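Local structure of flavoprotein (Thermotoga maritima, 5V8S) at residues T98-S103 with E130-I135; I90-V95 with D116-A121; I32-I37 with I50-Y55. The protein probably carries electrons from an FMN-binding flavodoxin-like part to a di-iron site held in a metallo-beta-lactamase-like part. The protein carries 1 engineered substitution. One frame throughout, in Å; residues are numbered along the deposited sequence.

In the fold
From the N terminus, contact 3 closes first: strand 26-34 and strand 50-59 pair antiparallel, with twelve residues between segments 32-37 and 50-55, including two short strands. Contacts 2 and 1 come later and interleave, in the order 90-95, 98-103, 116-121, 130-135, so the loop that contact 2 closes and the one that contact 1 closes cross. Contact 2 joins strands 92-94 and 118-121 of the sheet that also holds contact 3, whereas contact 1 ties together the helices that follow those strands, beside the di-iron centre. Contact 1 packs on both others: Ile135 CG2 lies 3.8 Å from Ile119 CD1 of contact 2, and Asp101 O lies 3.6 Å from Tyr52 CD1 of contact 3.

Contact 1 (T98-S103 with E130-I135); sequences TEPDDS and EGFYGI. Engineered in segment 98-103: Asp102 (natural residue His). With FEO (mu-oxo-diiron), chain C.
Tyr133 and Ser103 illustrate how a metal-binding loop can be tied to a helix by a relay of hydroxyls. The phenol OH donates to Ser103 OG at 2.7 Å, and this oxygen, lying at the ring's edge, in turn donates to Thr98 O at 2.6 Å. A chi1 of 72° places Ser103 OG between its backbone N and carbonyl carbon, within reach of Thr98 O; the bond meets that carbonyl from above its plane. The two bonds link Tyr133, Ser103 and Thr98 O in one chain. Around it the packing is close: Phe132 turns its edge to the same carbonyl, CE2 being 3.4 Å from Thr98 O, and Pro100 CB sits 3.7 Å from Tyr133 OH. Phe132 CB lies over the centre of one face of the Tyr133 ring, and Phe278 of the second subunit meets the Phe132 ring.

The same turn carries iron ligands. Glu99 is the N-cap of helix 100-103, and its O accepts Asp102 N and Ser103 N from opposite faces. Glu99 OE1 binds one iron at 2.1 Å; Asp101 OD2 and the engineered Asp102, through OD2, bind the other at 2.2 and 2.3 Å. Asp102 replaces the histidine of the natural sequence.

Toward Glu130 and Gly134 the contact slackens. Here helix 123-133 ends, Gly134 leaves helical geometry with positive phi, and the residue is exposed to solvent. Ser391 of the second subunit reaches this looser side, its OG bonding Glu130 O. His97, His163, Asp180 and His240 complete the iron site, while Asp166 bonds Thr98 OG1. Tyr133 packs on Pro107 of helix 106-113, and Thr98 also touches Leu128 and Leu129, earlier in the contact's own helix 123-133.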
# COMPACT_ATOMS: atom_id res chain seq x y z
N THR A 98 -25.79 8.88 5.36
CA THR A 98 -25.73 9.74 4.19
C THR A 98 -24.55 9.45 3.27
O THR A 98 -24.38 10.16 2.27
CB THR A 98 -25.65 11.21 4.61
OG1 THR A 98 -24.42 11.44 5.31
CG2 THR A 98 -26.84 11.57 5.49
N GLU A 99 -23.71 8.47 3.57
CA GLU A 99 -22.53 8.25 2.74
C GLU A 99 -22.98 7.96 1.31
O GLU A 99 -23.99 7.28 1.10
CB GLU A 99 -21.71 7.09 3.29
CG GLU A 99 -20.38 6.88 2.59
CD GLU A 99 -19.52 5.85 3.25
OE1 GLU A 99 -19.81 5.42 4.38
OE2 GLU A 99 -18.49 5.46 2.64
N PRO A 100 -22.26 8.44 0.29
CA PRO A 100 -22.79 8.33 -1.08
C PRO A 100 -22.93 6.94 -1.65
O PRO A 100 -23.55 6.82 -2.71
CB PRO A 100 -21.84 9.20 -1.90
CG PRO A 100 -21.39 10.23 -0.93
CD PRO A 100 -21.25 9.52 0.38
N ASP A 101 -22.36 5.89 -1.05
CA ASP A 101 -22.68 4.55 -1.55
C ASP A 101 -24.13 4.18 -1.30
O ASP A 101 -24.69 3.36 -2.04
CB ASP A 101 -21.78 3.48 -0.93
CG ASP A 101 -21.85 3.42 0.58
OD1 ASP A 101 -21.77 4.47 1.25
OD2 ASP A 101 -21.99 2.30 1.13
N ASP A 102 -24.75 4.78 -0.30
CA ASP A 102 -26.16 4.57 -0.01
C ASP A 102 -27.04 5.76 -0.39
O ASP A 102 -28.24 5.56 -0.60
CB ASP A 102 -26.32 4.16 1.47
CG ASP A 102 -25.58 2.79 1.79
OD1 ASP A 102 -25.98 1.74 1.22
OD2 ASP A 102 -24.59 2.74 2.57
N SER A 103 -26.48 6.97 -0.56
CA SER A 103 -27.28 8.17 -0.82
C SER A 103 -27.06 8.78 -2.20
O SER A 103 -27.71 9.79 -2.52
CB SER A 103 -26.97 9.24 0.23
OG SER A 103 -25.68 9.80 0.05
N GLU A 130 -27.16 18.43 3.37
CA GLU A 130 -26.99 19.78 2.84
C GLU A 130 -25.59 19.96 2.26
O GLU A 130 -25.43 20.49 1.17
CB GLU A 130 -27.24 20.79 3.95
CG GLU A 130 -27.12 22.21 3.44
CD GLU A 130 -27.22 23.23 4.55
OE1 GLU A 130 -26.19 23.89 4.87
OE2 GLU A 130 -28.32 23.37 5.11
N GLY A 131 -24.58 19.50 2.98
CA GLY A 131 -23.21 19.67 2.49
C GLY A 131 -22.92 18.89 1.22
O GLY A 131 -22.20 19.36 0.34
N PHE A 132 -23.43 17.66 1.13
CA PHE A 132 -23.17 16.86 -0.07
C PHE A 132 -23.99 17.33 -1.25
O PHE A 132 -23.48 17.43 -2.37
CB PHE A 132 -23.53 15.39 0.19
CG PHE A 132 -22.62 14.67 1.14
CD1 PHE A 132 -21.32 15.07 1.38
CD2 PHE A 132 -23.09 13.56 1.81
CE1 PHE A 132 -20.52 14.37 2.27
CE2 PHE A 132 -22.30 12.86 2.69
CZ PHE A 132 -21.01 13.26 2.92
N TYR A 133 -25.28 17.59 -1.03
CA TYR A 133 -26.24 17.71 -2.12
C TYR A 133 -27.03 19.01 -2.12
O TYR A 133 -27.80 19.22 -3.05
CB TYR A 133 -27.25 16.55 -2.08
CG TYR A 133 -26.61 15.17 -2.04
CD1 TYR A 133 -25.81 14.72 -3.08
CD2 TYR A 133 -26.82 14.32 -0.96
CE1 TYR A 133 -25.22 13.46 -3.04
CE2 TYR A 133 -26.25 13.06 -0.91
CZ TYR A 133 -25.44 12.63 -1.95
OH TYR A 133 -24.86 11.38 -1.92
N GLY A 134 -26.86 19.87 -1.12
CA GLY A 134 -27.68 21.06 -1.03
C GLY A 134 -29.12 20.79 -0.66
O GLY A 134 -29.96 21.68 -0.82
N ILE A 135 -29.43 19.59 -0.17
CA ILE A 135 -30.80 19.25 0.24
C ILE A 135 -31.05 19.84 1.62
O ILE A 135 -30.33 19.54 2.58
CB ILE A 135 -30.97 17.72 0.24
CG1 ILE A 135 -30.91 17.18 -1.19
CG2 ILE A 135 -32.28 17.32 0.90
CD1 ILE A 135 -30.71 15.66 -1.28
FE1 FEO C . -21.00 3.93 5.28
FE2 FEO C . -22.58 1.78 3.17
O FEO C . -21.94 3.45 3.72
O HOH W 1 -19.58 2.46 4.44
O HOH W 2 -20.55 0.92 3.71

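Contact 2 (I90-V95 with D116-A121); sequences ITHIIV and DVEIIA
His92 and Glu118 run alongside each other, both rising from the same face of the sheet, on neighbouring parallel strands joined by a beta-alpha-beta crossover through helices 100-103 and 106-113. Such a unit is a building block of the metallo-beta-lactamase fold, in which two sheets lie face to face between helices. The imidazole offers an edge to the glutamate: CD2 is 3.2 Å from Glu118 OE2, and the ring and carboxylate planes stand 88° apart. On its other edge, His92 ND1 shares a hydrogen bond of 2.8 Å with Thr91 OG1, which fixes the rotation of the ring; Thr91 OG1 is also bonded to Asn63. An extended chain leaving anti to the backbone N (chi1 -177°) takes the Glu118 carboxylate out beside the ring, and its OE1 has a long, weak ion pair with Arg147.

Further along this face the pairing turns apolar. Ile94 CG1 meets Ile120 CD1 at 4.2 Å, and both isoleucines pack on Phe156 of strand 152-158 in the second sheet.

The opposite face of the sheet holds Ile93 and Ile119. Here Ile93 crosses Val117 at a slant, CD1 to CG2 at 4.1 Å, and both lean on Leu110 of helix 106-113. Val95 and Ile119 instead run alongside each other, touching through their CG2 methyls. Four backbone bonds hold the strands in register: Thr91 O and Ile93 O accept from Glu118 N and Ile120 N, while Ile93 N and Val95 N donate to Glu118 O and Ile120 O. Outside this ladder, buried Ile90 O has no polar partner and meets only a methyl here, Val117 CG1, at 3.5 Å.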
# COMPACT_ATOMS: atom_id res chain seq x y z
N ILE A 90 -44.34 8.41 -4.19
CA ILE A 90 -43.50 8.34 -3.00
C ILE A 90 -43.77 9.55 -2.11
O ILE A 90 -43.82 10.70 -2.58
CB ILE A 90 -42.01 8.23 -3.37
CG1 ILE A 90 -41.76 6.85 -4.02
CG2 ILE A 90 -41.13 8.42 -2.14
CD1 ILE A 90 -40.39 6.72 -4.63
N THR A 91 -43.92 9.30 -0.82
CA THR A 91 -44.25 10.32 0.16
C THR A 91 -43.15 10.56 1.18
O THR A 91 -43.09 11.67 1.75
CB THR A 91 -45.54 9.95 0.93
OG1 THR A 91 -45.39 8.66 1.53
CG2 THR A 91 -46.78 9.95 -0.00
N HIS A 92 -42.30 9.57 1.44
CA HIS A 92 -41.27 9.65 2.46
C HIS A 92 -40.00 9.00 1.95
O HIS A 92 -40.06 8.01 1.23
CB HIS A 92 -41.70 8.88 3.71
CG HIS A 92 -42.87 9.48 4.41
ND1 HIS A 92 -44.16 9.36 3.93
CD2 HIS A 92 -42.95 10.20 5.56
CE1 HIS A 92 -44.98 9.99 4.75
NE2 HIS A 92 -44.27 10.51 5.74
N ILE A 93 -38.86 9.58 2.33
CA ILE A 93 -37.55 8.94 2.15
C ILE A 93 -36.82 8.96 3.49
O ILE A 93 -36.61 10.04 4.07
CB ILE A 93 -36.70 9.63 1.06
CG1 ILE A 93 -37.44 9.63 -0.28
CG2 ILE A 93 -35.36 8.90 0.91
CD1 ILE A 93 -36.79 10.44 -1.38
N ILE A 94 -36.43 7.79 3.97
CA ILE A 94 -35.66 7.66 5.21
C ILE A 94 -34.20 7.45 4.85
O ILE A 94 -33.86 6.55 4.07
CB ILE A 94 -36.18 6.50 6.08
CG1 ILE A 94 -37.62 6.79 6.54
CG2 ILE A 94 -35.25 6.30 7.29
CD1 ILE A 94 -38.26 5.67 7.37
N VAL A 95 -33.35 8.29 5.41
CA VAL A 95 -31.91 8.24 5.17
C VAL A 95 -31.25 7.85 6.49
O VAL A 95 -31.03 8.69 7.37
CB VAL A 95 -31.39 9.58 4.63
CG1 VAL A 95 -29.89 9.51 4.39
CG2 VAL A 95 -32.12 9.93 3.35
N ASP A 116 -42.44 17.86 -3.27
CA ASP A 116 -41.87 17.73 -1.93
C ASP A 116 -42.16 16.35 -1.37
O ASP A 116 -43.23 15.77 -1.59
CB ASP A 116 -42.48 18.78 -1.00
CG ASP A 116 -42.00 20.19 -1.30
OD1 ASP A 116 -41.08 20.35 -2.14
OD2 ASP A 116 -42.53 21.13 -0.68
N VAL A 117 -41.18 15.81 -0.64
CA VAL A 117 -41.37 14.61 0.16
C VAL A 117 -40.83 14.89 1.56
O VAL A 117 -40.04 15.81 1.77
CB VAL A 117 -40.65 13.39 -0.46
CG1 VAL A 117 -41.32 12.98 -1.76
CG2 VAL A 117 -39.21 13.70 -0.71
N GLU A 118 -41.26 14.07 2.52
CA GLU A 118 -40.67 14.13 3.85
C GLU A 118 -39.40 13.29 3.86
O GLU A 118 -39.45 12.07 3.69
CB GLU A 118 -41.66 13.64 4.90
CG GLU A 118 -41.13 13.76 6.30
CD GLU A 118 -42.19 13.46 7.34
OE1 GLU A 118 -43.02 14.35 7.62
OE2 GLU A 118 -42.20 12.33 7.85
N ILE A 119 -38.25 13.95 4.03
CA ILE A 119 -36.95 13.28 4.13
C ILE A 119 -36.59 13.20 5.61
O ILE A 119 -36.49 14.22 6.29
CB ILE A 119 -35.87 14.05 3.34
CG1 ILE A 119 -36.30 14.20 1.88
CG2 ILE A 119 -34.51 13.34 3.46
CD1 ILE A 119 -35.33 15.03 1.01
N ILE A 120 -36.38 11.99 6.12
CA ILE A 120 -36.11 11.77 7.54
C ILE A 120 -34.65 11.36 7.71
O ILE A 120 -34.17 10.44 7.04
CB ILE A 120 -37.04 10.70 8.13
CG1 ILE A 120 -38.48 11.20 8.08
CG2 ILE A 120 -36.62 10.35 9.56
CD1 ILE A 120 -39.48 10.12 8.35
N ALA A 121 -33.96 12.02 8.64
CA ALA A 121 -32.56 11.70 8.93
C ALA A 121 -32.25 12.09 10.37
O ALA A 121 -33.04 12.77 11.03
CB ALA A 121 -31.63 12.42 7.96

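Contact 3 (I32-I37 with I50-Y55); sequences IDDDRI and ISYNAY
Tyr52 reaches across to Asp34 on the adjacent antiparallel strand, in one of the two sheets of the metallo-beta-lactamase fold, the one that also holds strands 92-94 and 118-121. With its CG anti to the carbonyl carbon (chi1 -47°), the ring lies back along its own strand with its CD2-CE2 edge toward the partner, and its OH donates to the anti lone pair of Asp34 OD2 at 2.7 Å. Asp34 CG is anti to the backbone N (chi1 -170°), which goes with its carboxylate reaching both Tyr52 OH and the backbone of the turn. Carboxylate and ring planes are turned 60° apart. The other oxygen, Asp34 OD1, takes Arg36 N at 3.0 Å nearly head-on, an Asx turn, widened to an Asx motif by Ile37 N, 3.1 Å away above the carboxylate plane. Tyr73 OH bonds there too, so the carboxylate is gripped at both oxygens and its rotation is fixed.

Ile32 sets its CG2 methyl against the edge of the Tyr52 ring, 3.7 Å from CD2. Ile37 and Ile50 cross at a slant, CG2 to CG2. Ser51 O bonds His240 ND1, a second-shell hold on that iron ligand, while Ser51 OG donates to Asn53 OD1 at 2.8 Å.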
# COMPACT_ATOMS: atom_id res chain seq x y z
N ILE A 32 -28.67 -3.78 -6.04
CA ILE A 32 -27.77 -3.81 -7.19
C ILE A 32 -26.44 -4.42 -6.76
O ILE A 32 -25.94 -4.13 -5.66
CB ILE A 32 -27.61 -2.43 -7.86
CG1 ILE A 32 -26.86 -2.59 -9.18
CG2 ILE A 32 -26.92 -1.43 -6.94
CD1 ILE A 32 -26.88 -1.36 -10.05
N ASP A 33 -25.91 -5.31 -7.58
CA ASP A 33 -24.67 -6.02 -7.29
C ASP A 33 -23.52 -5.30 -8.00
O ASP A 33 -23.38 -5.40 -9.23
CB ASP A 33 -24.80 -7.48 -7.73
CG ASP A 33 -25.72 -8.27 -6.82
OD1 ASP A 33 -26.21 -7.68 -5.84
OD2 ASP A 33 -25.93 -9.47 -7.08
N ASP A 34 -22.69 -4.59 -7.23
CA ASP A 34 -21.60 -3.79 -7.81
C ASP A 34 -20.41 -4.71 -8.06
O ASP A 34 -19.62 -4.99 -7.15
CB ASP A 34 -21.23 -2.63 -6.88
CG ASP A 34 -20.29 -1.64 -7.53
OD1 ASP A 34 -19.82 -1.94 -8.64
OD2 ASP A 34 -20.04 -0.58 -6.94
N ASP A 35 -20.28 -5.16 -9.30
CA ASP A 35 -19.12 -5.93 -9.72
C ASP A 35 -18.09 -5.08 -10.46
O ASP A 35 -17.16 -5.63 -11.05
CB ASP A 35 -19.53 -7.15 -10.56
CG ASP A 35 -20.26 -6.77 -11.82
OD1 ASP A 35 -20.58 -5.59 -12.02
OD2 ASP A 35 -20.52 -7.69 -12.63
N ARG A 36 -18.25 -3.75 -10.45
CA ARG A 36 -17.27 -2.86 -11.06
C ARG A 36 -16.24 -2.38 -10.04
O ARG A 36 -15.05 -2.28 -10.36
CB ARG A 36 -17.96 -1.65 -11.69
CG ARG A 36 -18.83 -1.96 -12.90
CD ARG A 36 -19.42 -0.67 -13.51
NE ARG A 36 -20.58 -0.93 -14.37
CZ ARG A 36 -21.41 0.01 -14.81
NH1 ARG A 36 -21.22 1.29 -14.48
NH2 ARG A 36 -22.43 -0.32 -15.58
N ILE A 37 -16.69 -2.09 -8.82
CA ILE A 37 -15.80 -1.56 -7.79
C ILE A 37 -14.72 -2.58 -7.48
O ILE A 37 -14.95 -3.80 -7.48
CB ILE A 37 -16.65 -1.19 -6.56
CG1 ILE A 37 -15.81 -0.45 -5.52
CG2 ILE A 37 -17.29 -2.45 -5.93
CD1 ILE A 37 -16.65 0.38 -4.57
N ILE A 50 -19.66 -5.86 -3.73
CA ILE A 50 -20.56 -5.43 -2.67
C ILE A 50 -21.88 -5.05 -3.31
O ILE A 50 -21.91 -4.56 -4.45
CB ILE A 50 -19.95 -4.26 -1.87
CG1 ILE A 50 -20.76 -4.00 -0.58
CG2 ILE A 50 -19.83 -3.00 -2.75
CD1 ILE A 50 -20.21 -2.85 0.28
N SER A 51 -22.98 -5.30 -2.60
CA SER A 51 -24.28 -4.87 -3.08
C SER A 51 -24.69 -3.57 -2.39
O SER A 51 -24.21 -3.25 -1.30
CB SER A 51 -25.35 -5.94 -2.87
OG SER A 51 -25.80 -6.00 -1.52
N TYR A 52 -25.59 -2.84 -3.04
CA TYR A 52 -26.28 -1.70 -2.42
C TYR A 52 -27.76 -2.06 -2.37
O TYR A 52 -28.36 -2.39 -3.41
CB TYR A 52 -26.06 -0.36 -3.17
CG TYR A 52 -24.60 -0.16 -3.50
CD1 TYR A 52 -23.66 -0.09 -2.49
CD2 TYR A 52 -24.19 -0.12 -4.80
CE1 TYR A 52 -22.30 0.02 -2.77
CE2 TYR A 52 -22.81 0.01 -5.11
CZ TYR A 52 -21.88 0.07 -4.08
OH TYR A 52 -20.51 0.16 -4.34
N ASN A 53 -28.34 -2.00 -1.18
CA ASN A 53 -29.71 -2.45 -0.95
C ASN A 53 -30.55 -1.28 -0.47
O ASN A 53 -30.22 -0.66 0.54
CB ASN A 53 -29.78 -3.52 0.15
CG ASN A 53 -28.86 -4.71 -0.08
OD1 ASN A 53 -28.44 -5.01 -1.21
ND2 ASN A 53 -28.54 -5.42 1.00
N ALA A 54 -31.63 -0.99 -1.19
CA ALA A 54 -32.62 -0.02 -0.76
C ALA A 54 -33.96 -0.73 -0.62
O ALA A 54 -34.12 -1.84 -1.11
CB ALA A 54 -32.74 1.11 -1.79
N TYR A 55 -34.90 -0.10 0.07
CA TYR A 55 -36.17 -0.75 0.39
C TYR A 55 -37.32 0.20 0.12
O TYR A 55 -37.19 1.41 0.30
CB TYR A 55 -36.21 -1.22 1.85
CG TYR A 55 -35.09 -2.19 2.15
CD1 TYR A 55 -33.84 -1.73 2.53
CD2 TYR A 55 -35.26 -3.56 2.01
CE1 TYR A 55 -32.79 -2.61 2.77
CE2 TYR A 55 -34.23 -4.44 2.25
CZ TYR A 55 -33.00 -3.96 2.63
OH TYR A 55 -32.00 -4.87 2.87